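Local structure of tetratricopeptide TPR_2 repeat protein (Thermobaculum terrenum, 5DJS) at residues T266-I271 / F307-N312; A455-L460 / A483-H488; A192-C197 / L214-R219. The protein is a tetratricopeptide-repeat protein that also contains family 41 glycosyltransferase sequence of the GT-B clan, and is modelled here with bound UDP. The protein carries 1 engineered substitution. One frame throughout, in Å; residues are numbered along the deposited sequence.

Contact 1. Residues T266-I271 / F307-N312; sequences TWLAAI and FYLPCN
Trp267 and Tyr308 meet where two loops run off the C-terminal ends of strands 263-266 and 300-304, on the carboxyl edge of a six-stranded parallel sheet. Strand 281-285 lies between these two strands, so the contact bridges across it. Its one polar link joins a side chain to the main chain. The indole NE1 of Trp267 donates to the backbone O of Tyr308 at 3.0 Å, with an N-H...O angle of 170°. The carbonyl points almost straight at the donor, and its oxygen lies in the plane of the indole, at the ring edge. The indole gets there because its CG stands anti to the backbone N of Trp267 (chi1 169°), which carries the ring out from the strand end to the second loop.

Leu309 comes up beside this bond. Its CD2 lies 4.1 Å from Trp267 NE1 and 4.2 Å from Trp267 CZ2, approaching the indole obliquely. The isobutyl group of Leu309 also covers the ring of the preceding Tyr308, its CG sitting 3.5 Å above the centre of the ring plane. On the other loop Leu268 CB packs over the rim of one indole face, and the Leu268 side chain also rests on Val177 and Phe180 of helix 176-187. Leu309 touches Cys422, a residue of the UDP pocket, and the Tyr308 side chain is about 8 Å from the nucleotide, so the contact is a neighbour of that site.

All four touching residues are buried. The indole N-H therefore meets its hydrogen-bonding need inside apolar packing, and a straight, in-plane bond to a backbone carbonyl probably limits rotation of the ring.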
# COMPACT_ATOMS: atom_id res chain seq x y z
N THR A 266 1.40 -6.14 -13.36
CA THR A 266 1.16 -5.48 -12.07
C THR A 266 2.20 -5.98 -11.05
O THR A 266 2.44 -7.19 -10.94
CB THR A 266 -0.32 -5.65 -11.59
OG1 THR A 266 -0.59 -4.71 -10.54
CG2 THR A 266 -0.64 -7.07 -11.12
N TRP A 267 2.83 -5.05 -10.34
CA TRP A 267 3.95 -5.37 -9.45
C TRP A 267 4.11 -4.29 -8.36
O TRP A 267 3.80 -3.11 -8.60
CB TRP A 267 5.26 -5.49 -10.26
CG TRP A 267 6.50 -5.54 -9.39
CD1 TRP A 267 6.89 -6.58 -8.59
CD2 TRP A 267 7.49 -4.52 -9.24
NE1 TRP A 267 8.06 -6.26 -7.94
CE2 TRP A 267 8.45 -5.01 -8.33
CE3 TRP A 267 7.66 -3.25 -9.79
CZ2 TRP A 267 9.56 -4.26 -7.94
CZ3 TRP A 267 8.77 -2.49 -9.41
CH2 TRP A 267 9.71 -3.00 -8.49
N LEU A 268 4.57 -4.73 -7.18
CA LEU A 268 4.99 -3.86 -6.07
C LEU A 268 3.89 -3.58 -5.05
O LEU A 268 4.06 -3.88 -3.88
CB LEU A 268 5.64 -2.55 -6.56
CG LEU A 268 6.34 -1.67 -5.53
CD1 LEU A 268 7.67 -2.27 -5.18
CD2 LEU A 268 6.58 -0.29 -6.10
N ALA A 269 2.77 -3.03 -5.50
CA ALA A 269 1.65 -2.69 -4.62
C ALA A 269 0.63 -3.81 -4.55
O ALA A 269 -0.11 -3.92 -3.57
CB ALA A 269 0.98 -1.40 -5.09
N ALA A 270 0.58 -4.65 -5.58
CA ALA A 270 -0.40 -5.71 -5.67
C ALA A 270 -0.27 -6.63 -4.48
O ALA A 270 0.82 -7.06 -4.15
CB ALA A 270 -0.24 -6.48 -6.96
N ILE A 271 -1.40 -6.85 -3.81
CA ILE A 271 -1.58 -7.91 -2.80
C ILE A 271 -2.57 -8.99 -3.24
O ILE A 271 -2.80 -9.97 -2.52
CB ILE A 271 -2.07 -7.34 -1.45
CG1 ILE A 271 -3.37 -6.53 -1.63
CG2 ILE A 271 -0.99 -6.47 -0.81
CD1 ILE A 271 -4.15 -6.35 -0.36
N PHE A 307 13.28 -12.76 -3.26
CA PHE A 307 12.22 -11.91 -2.72
C PHE A 307 11.70 -10.96 -3.81
O PHE A 307 12.48 -10.48 -4.63
CB PHE A 307 12.74 -11.11 -1.51
CG PHE A 307 11.69 -10.32 -0.78
CD1 PHE A 307 10.56 -10.95 -0.26
CD2 PHE A 307 11.84 -8.95 -0.58
CE1 PHE A 307 9.60 -10.22 0.42
CE2 PHE A 307 10.88 -8.21 0.10
CZ PHE A 307 9.76 -8.85 0.61
N TYR A 308 10.39 -10.70 -3.82
CA TYR A 308 9.77 -9.93 -4.92
C TYR A 308 10.09 -8.42 -4.95
O TYR A 308 9.56 -7.73 -5.81
CB TYR A 308 8.25 -10.16 -4.95
CG TYR A 308 7.41 -9.29 -4.01
CD1 TYR A 308 7.56 -9.36 -2.61
CD2 TYR A 308 6.43 -8.44 -4.51
CE1 TYR A 308 6.78 -8.59 -1.77
CE2 TYR A 308 5.64 -7.67 -3.67
CZ TYR A 308 5.82 -7.74 -2.30
OH TYR A 308 5.03 -6.97 -1.47
N LEU A 309 10.93 -7.93 -4.04
CA LEU A 309 11.30 -6.52 -3.97
C LEU A 309 12.79 -6.36 -3.71
O LEU A 309 13.42 -7.29 -3.19
CB LEU A 309 10.54 -5.85 -2.83
CG LEU A 309 9.02 -5.95 -2.85
CD1 LEU A 309 8.44 -5.43 -1.55
CD2 LEU A 309 8.49 -5.12 -3.99
N PRO A 310 13.37 -5.18 -4.04
CA PRO A 310 14.76 -4.89 -3.68
C PRO A 310 14.92 -4.44 -2.21
O PRO A 310 14.31 -3.46 -1.79
CB PRO A 310 15.15 -3.75 -4.64
CG PRO A 310 13.87 -3.03 -4.90
CD PRO A 310 12.76 -4.05 -4.78
N CYS A 311 15.77 -5.16 -1.46
CA CYS A 311 15.98 -4.95 -0.02
C CYS A 311 17.16 -4.04 0.39
O CYS A 311 17.44 -3.88 1.58
CB CYS A 311 16.15 -6.32 0.65
SG CYS A 311 14.73 -7.41 0.42
N ASN A 312 17.85 -3.43 -0.58
CA ASN A 312 18.96 -2.53 -0.24
C ASN A 312 18.46 -1.25 0.44
O ASN A 312 17.50 -0.65 -0.03
CB ASN A 312 19.80 -2.18 -1.49
CG ASN A 312 19.02 -1.37 -2.51
OD1 ASN A 312 17.96 -1.80 -2.97
ND2 ASN A 312 19.51 -0.19 -2.85

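Contact 2. Residues A455-L460 / A483-H488; sequences AGLQEL and ARLREH
The imidazole of His488 carries Leu457 on one face: methyl CD2 lies 4.2 Å from the ring centroid, close to the ring normal, in a CH-pi contact. Backbone atoms approach the same ring obliquely at its CE1, with Ala455 O at 3.3 Å and Gly456 CA at 4.2 Å. The other flat group, the guanidinium of Arg484, is met at its edge by the carboxylate of Glu459, their planes only 19° apart. A single oxygen takes up both ends of that edge. Arg484 NH2 donates to the syn lone pair of Glu459 OE2 at 2.9 Å, with an N-H...O angle of 162°, while Arg484 NH1 reaches the same oxygen weakly at 3.4 Å. Glu459 has its CG lodged between the backbone N and the carbonyl carbon (chi1 75°) and an extended chain beyond it, which sends the carboxylate across to the arginine approaching from the opposite direction.

The loop owes its course to a Schellman motif. Gly456, at positive phi, is the C-prime residue that ends helix 447-454, its N bonded to Arg453 O and Leu457 N to Leu452 O. The chain then turns through a short 3-10 segment toward strand 461-462, at the edge of the second parallel sheet, and lies along the N-terminal part of the long helix 479-521.

Between the salt bridge and the histidine the packing is apolar. Leu485 faces the loop, with its CD2 4.0 Å from Leu460 CD2 and its CD1 3.9 Å from Glu459 OE2, so one branch meets a leucine and the other the carboxylate's polar end. Leu475 of helix 465-477 touches both Leu460 and Leu485, adding a third element to this apolar layer, and Leu457 continues it along the helix to Leu489.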
# COMPACT_ATOMS: atom_id res chain seq x y z
N ALA A 455 15.64 -14.17 3.68
CA ALA A 455 16.75 -13.61 4.46
C ALA A 455 17.32 -14.59 5.51
O ALA A 455 18.08 -14.18 6.39
CB ALA A 455 16.30 -12.31 5.12
N GLY A 456 16.95 -15.87 5.43
CA GLY A 456 17.46 -16.89 6.36
C GLY A 456 16.69 -17.05 7.66
O GLY A 456 16.91 -18.01 8.39
N LEU A 457 15.73 -16.16 7.93
CA LEU A 457 15.05 -16.10 9.21
C LEU A 457 13.71 -16.86 9.23
O LEU A 457 12.71 -16.36 9.73
CB LEU A 457 14.86 -14.63 9.61
CG LEU A 457 16.14 -13.80 9.73
CD1 LEU A 457 15.85 -12.31 9.76
CD2 LEU A 457 16.92 -14.18 10.98
N GLN A 458 13.71 -18.10 8.74
CA GLN A 458 12.49 -18.94 8.74
C GLN A 458 12.00 -19.34 10.14
O GLN A 458 10.84 -19.75 10.30
CB GLN A 458 12.62 -20.20 7.84
CG GLN A 458 13.90 -21.05 7.94
CD GLN A 458 15.09 -20.55 7.10
OE1 GLN A 458 16.24 -20.75 7.49
NE2 GLN A 458 14.83 -19.90 5.95
N GLU A 459 12.87 -19.24 11.14
CA GLU A 459 12.51 -19.52 12.53
C GLU A 459 11.57 -18.45 13.12
O GLU A 459 10.95 -18.70 14.16
CB GLU A 459 13.77 -19.68 13.39
CG GLU A 459 14.48 -18.38 13.71
CD GLU A 459 15.94 -18.58 14.01
OE1 GLU A 459 16.75 -18.49 13.07
OE2 GLU A 459 16.29 -18.83 15.18
N LEU A 460 11.48 -17.29 12.48
CA LEU A 460 10.51 -16.25 12.86
C LEU A 460 9.17 -16.31 12.08
O LEU A 460 8.40 -15.36 12.11
CB LEU A 460 11.15 -14.87 12.68
CG LEU A 460 12.51 -14.63 13.32
CD1 LEU A 460 12.91 -13.17 13.20
CD2 LEU A 460 12.50 -15.03 14.79
N ALA A 483 20.63 -11.80 20.39
CA ALA A 483 21.98 -11.39 19.97
C ALA A 483 22.48 -12.18 18.77
O ALA A 483 23.26 -11.66 17.97
CB ALA A 483 22.96 -11.50 21.12
N ARG A 484 22.04 -13.43 18.63
CA ARG A 484 22.30 -14.21 17.42
C ARG A 484 21.61 -13.59 16.21
O ARG A 484 22.24 -13.34 15.17
CB ARG A 484 21.85 -15.67 17.61
CG ARG A 484 22.10 -16.55 16.40
CD ARG A 484 22.05 -18.04 16.73
NE ARG A 484 20.74 -18.43 17.24
CZ ARG A 484 19.64 -18.58 16.50
NH1 ARG A 484 19.65 -18.41 15.18
NH2 ARG A 484 18.50 -18.93 17.09
N LEU A 485 20.32 -13.32 16.36
CA LEU A 485 19.52 -12.69 15.31
C LEU A 485 19.98 -11.27 14.98
O LEU A 485 20.01 -10.90 13.81
CB LEU A 485 18.03 -12.73 15.66
CG LEU A 485 17.20 -14.00 15.33
CD1 LEU A 485 18.00 -15.30 15.30
CD2 LEU A 485 16.04 -14.13 16.30
N ARG A 486 20.35 -10.47 15.98
CA ARG A 486 20.90 -9.13 15.71
C ARG A 486 22.17 -9.16 14.83
O ARG A 486 22.40 -8.25 14.02
CB ARG A 486 21.19 -8.36 17.01
CG ARG A 486 21.28 -6.85 16.83
CD ARG A 486 21.09 -6.12 18.15
NE ARG A 486 21.18 -4.66 18.02
CZ ARG A 486 22.30 -3.95 17.90
NH1 ARG A 486 22.23 -2.63 17.81
NH2 ARG A 486 23.50 -4.54 17.84
N GLU A 487 22.98 -10.21 14.99
CA GLU A 487 24.19 -10.40 14.16
C GLU A 487 23.87 -10.96 12.78
O GLU A 487 24.50 -10.56 11.78
CB GLU A 487 25.19 -11.33 14.86
CG GLU A 487 26.40 -10.60 15.42
CD GLU A 487 27.35 -10.11 14.33
OE1 GLU A 487 27.80 -10.93 13.49
OE2 GLU A 487 27.64 -8.89 14.33
N HIS A 488 22.92 -11.89 12.72
CA HIS A 488 22.42 -12.39 11.43
C HIS A 488 21.97 -11.22 10.55
O HIS A 488 22.31 -11.16 9.38
CB HIS A 488 21.25 -13.36 11.65
CG HIS A 488 21.03 -14.30 10.51
ND1 HIS A 488 20.66 -13.87 9.25
CD2 HIS A 488 21.10 -15.65 10.44
CE1 HIS A 488 20.53 -14.92 8.46
NE2 HIS A 488 20.79 -16.01 9.15

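Contact 3. Residues A192-C197 / L214-R219; sequences AYEVYC and LSDRWR
Asp216 lends its side chain to Val195 where a neighbouring strand would use its main chain: the backbone N of Val195 donates to Asp216 OD2 at 2.9 Å, nearly straight at 169°, with OD2 accepting through its anti lone pair, the side away from OD1. The same OD2 also forms a salt bridge with Arg190, which probably helps to position the acceptor. One residue further on, ordinary backbone pairing takes over. Arg217 N donates to Val195 O at 3.2 Å, and Arg217 O accepts from Cys197 N, also at 3.2 Å.

These two bonds flank Tyr196 in the pattern of a single parallel bridge between Tyr196 and Arg217. Strand 193-199 is the outermost strand of the N-terminal parallel sheet within this chain, and the loop after helix 206-214 thus briefly lines its outer edge.

Side chains sort to the two faces of the strand. On one, Val195 and Cys197 pack against Ile185 of helix 176-187, and Val195 CG1 lies 3.7 Å from Ser215 OG. On the other, the ring of Tyr196 is covered by the aliphatic part of Arg217, whose CG sits 3.8 Å from the ring centroid, 20° off the normal, in a CH-pi contact. A bend at chi2 (-66°) then lets the Arg217 chain continue alongside the tyrosine, pointing the same way. At the edge of the tyrosine ring, Arg219 NE lies 3.7 Å from Tyr196 CD2; this nitrogen is engaged in a salt bridge with Asp236 of helix 226-236.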
# COMPACT_ATOMS: atom_id res chain seq x y z
N ALA A 192 19.81 -2.92 -22.75
CA ALA A 192 18.66 -3.79 -23.05
C ALA A 192 17.27 -3.23 -22.69
O ALA A 192 16.26 -3.81 -23.11
CB ALA A 192 18.87 -5.14 -22.36
N TYR A 193 17.21 -2.13 -21.92
CA TYR A 193 15.93 -1.57 -21.45
C TYR A 193 15.94 -0.05 -21.44
O TYR A 193 16.99 0.56 -21.28
CB TYR A 193 15.60 -2.09 -20.04
CG TYR A 193 15.45 -3.59 -19.98
CD1 TYR A 193 14.25 -4.20 -20.31
CD2 TYR A 193 16.53 -4.40 -19.61
CE1 TYR A 193 14.12 -5.58 -20.27
CE2 TYR A 193 16.41 -5.79 -19.58
CZ TYR A 193 15.20 -6.38 -19.90
OH TYR A 193 15.08 -7.75 -19.87
N GLU A 194 14.78 0.57 -21.63
CA GLU A 194 14.64 2.02 -21.53
C GLU A 194 13.45 2.37 -20.65
O GLU A 194 12.38 1.77 -20.78
CB GLU A 194 14.47 2.64 -22.91
CG GLU A 194 14.47 4.16 -22.89
CD GLU A 194 14.31 4.76 -24.25
OE1 GLU A 194 13.91 4.02 -25.20
OE2 GLU A 194 14.55 5.98 -24.38
N VAL A 195 13.61 3.38 -19.80
CA VAL A 195 12.69 3.62 -18.69
C VAL A 195 11.85 4.89 -18.87
O VAL A 195 12.37 6.01 -18.79
CB VAL A 195 13.45 3.63 -17.34
CG1 VAL A 195 12.50 3.91 -16.19
CG2 VAL A 195 14.16 2.30 -17.11
N TYR A 196 10.55 4.67 -19.08
CA TYR A 196 9.52 5.70 -19.09
C TYR A 196 8.79 5.62 -17.76
O TYR A 196 8.47 4.53 -17.29
CB TYR A 196 8.52 5.46 -20.23
CG TYR A 196 9.06 5.73 -21.63
CD1 TYR A 196 10.07 4.94 -22.18
CD2 TYR A 196 8.53 6.76 -22.42
CE1 TYR A 196 10.56 5.17 -23.46
CE2 TYR A 196 9.02 7.00 -23.70
CZ TYR A 196 10.04 6.20 -24.21
OH TYR A 196 10.54 6.42 -25.47
N CYS A 197 8.52 6.76 -17.14
CA CYS A 197 7.68 6.81 -15.93
C CYS A 197 6.45 7.62 -16.24
O CYS A 197 6.54 8.63 -16.91
CB CYS A 197 8.43 7.42 -14.76
SG CYS A 197 9.54 6.25 -13.97
N LEU A 214 16.59 10.01 -12.75
CA LEU A 214 17.01 8.63 -13.09
C LEU A 214 16.26 8.02 -14.29
O LEU A 214 16.78 7.12 -14.94
CB LEU A 214 16.86 7.71 -11.88
CG LEU A 214 17.95 7.64 -10.80
CD1 LEU A 214 18.52 8.99 -10.37
CD2 LEU A 214 17.37 6.89 -9.59
N SER A 215 15.04 8.49 -14.55
CA SER A 215 14.28 8.06 -15.74
C SER A 215 14.89 8.58 -17.03
O SER A 215 15.47 9.67 -17.05
CB SER A 215 12.82 8.55 -15.68
OG SER A 215 11.93 7.51 -15.32
N ASP A 216 14.72 7.81 -18.10
CA ASP A 216 15.08 8.26 -19.45
C ASP A 216 14.07 9.27 -19.98
O ASP A 216 14.46 10.29 -20.55
CB ASP A 216 15.19 7.09 -20.43
CG ASP A 216 16.31 6.14 -20.07
OD1 ASP A 216 17.46 6.59 -19.91
OD2 ASP A 216 16.05 4.94 -19.94
N ARG A 217 12.78 8.98 -19.80
CA ARG A 217 11.68 9.91 -20.14
C ARG A 217 10.70 9.99 -18.97
O ARG A 217 10.54 9.00 -18.25
CB ARG A 217 10.94 9.42 -21.39
CG ARG A 217 11.81 9.04 -22.57
CD ARG A 217 12.57 10.21 -23.19
NE ARG A 217 12.78 10.00 -24.62
CZ ARG A 217 12.01 10.46 -25.61
NH1 ARG A 217 10.95 11.24 -25.37
NH2 ARG A 217 12.32 10.16 -26.87
N TRP A 218 10.01 11.13 -18.81
CA TRP A 218 9.13 11.36 -17.64
C TRP A 218 7.60 11.34 -17.82
O TRP A 218 6.98 10.46 -17.26
CB TRP A 218 9.53 12.63 -16.89
CG TRP A 218 8.79 12.77 -15.58
CD1 TRP A 218 7.91 13.76 -15.24
CD2 TRP A 218 8.83 11.87 -14.46
NE1 TRP A 218 7.42 13.55 -13.97
CE2 TRP A 218 7.97 12.39 -13.47
CE3 TRP A 218 9.53 10.69 -14.20
CZ2 TRP A 218 7.78 11.77 -12.24
CZ3 TRP A 218 9.35 10.07 -12.97
CH2 TRP A 218 8.47 10.61 -12.01
N ARG A 219 6.98 12.29 -18.51
CA ARG A 219 5.48 12.32 -18.64
C ARG A 219 4.62 12.45 -17.35
O ARG A 219 4.45 11.49 -16.59
CB ARG A 219 4.95 11.11 -19.46
CG ARG A 219 5.42 11.09 -20.91
CD ARG A 219 6.42 9.98 -21.21
NE ARG A 219 6.88 10.09 -22.60
CZ ARG A 219 7.68 11.04 -23.07
NH1 ARG A 219 8.19 11.99 -22.29
NH2 ARG A 219 7.99 11.03 -24.36

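In the fold
Along the chain the contacts follow in series, contact 3 first, then contact 1, then contact 2. Contacts 3 and 1 belong to the N-terminal parallel sheet, at its edge strand 193-199 and beyond the ends of strands 263-266 and 300-304; their centres are about 19 Å apart, and helix 176-187 packs on both. Contact 2 lies beside the second parallel sheet, its centre about 22 Å from that of contact 1 and about 37 Å from that of contact 3. The long helix 479-521 connects all three: contact 2 includes residues near its N-terminal end, Pro310 of contact 1 touches Phe504, and Tyr193, on the strand of contact 3, makes a weak hydrogen bond to Glu509. The helix thus spans both sheet domains of the GT-B-like architecture.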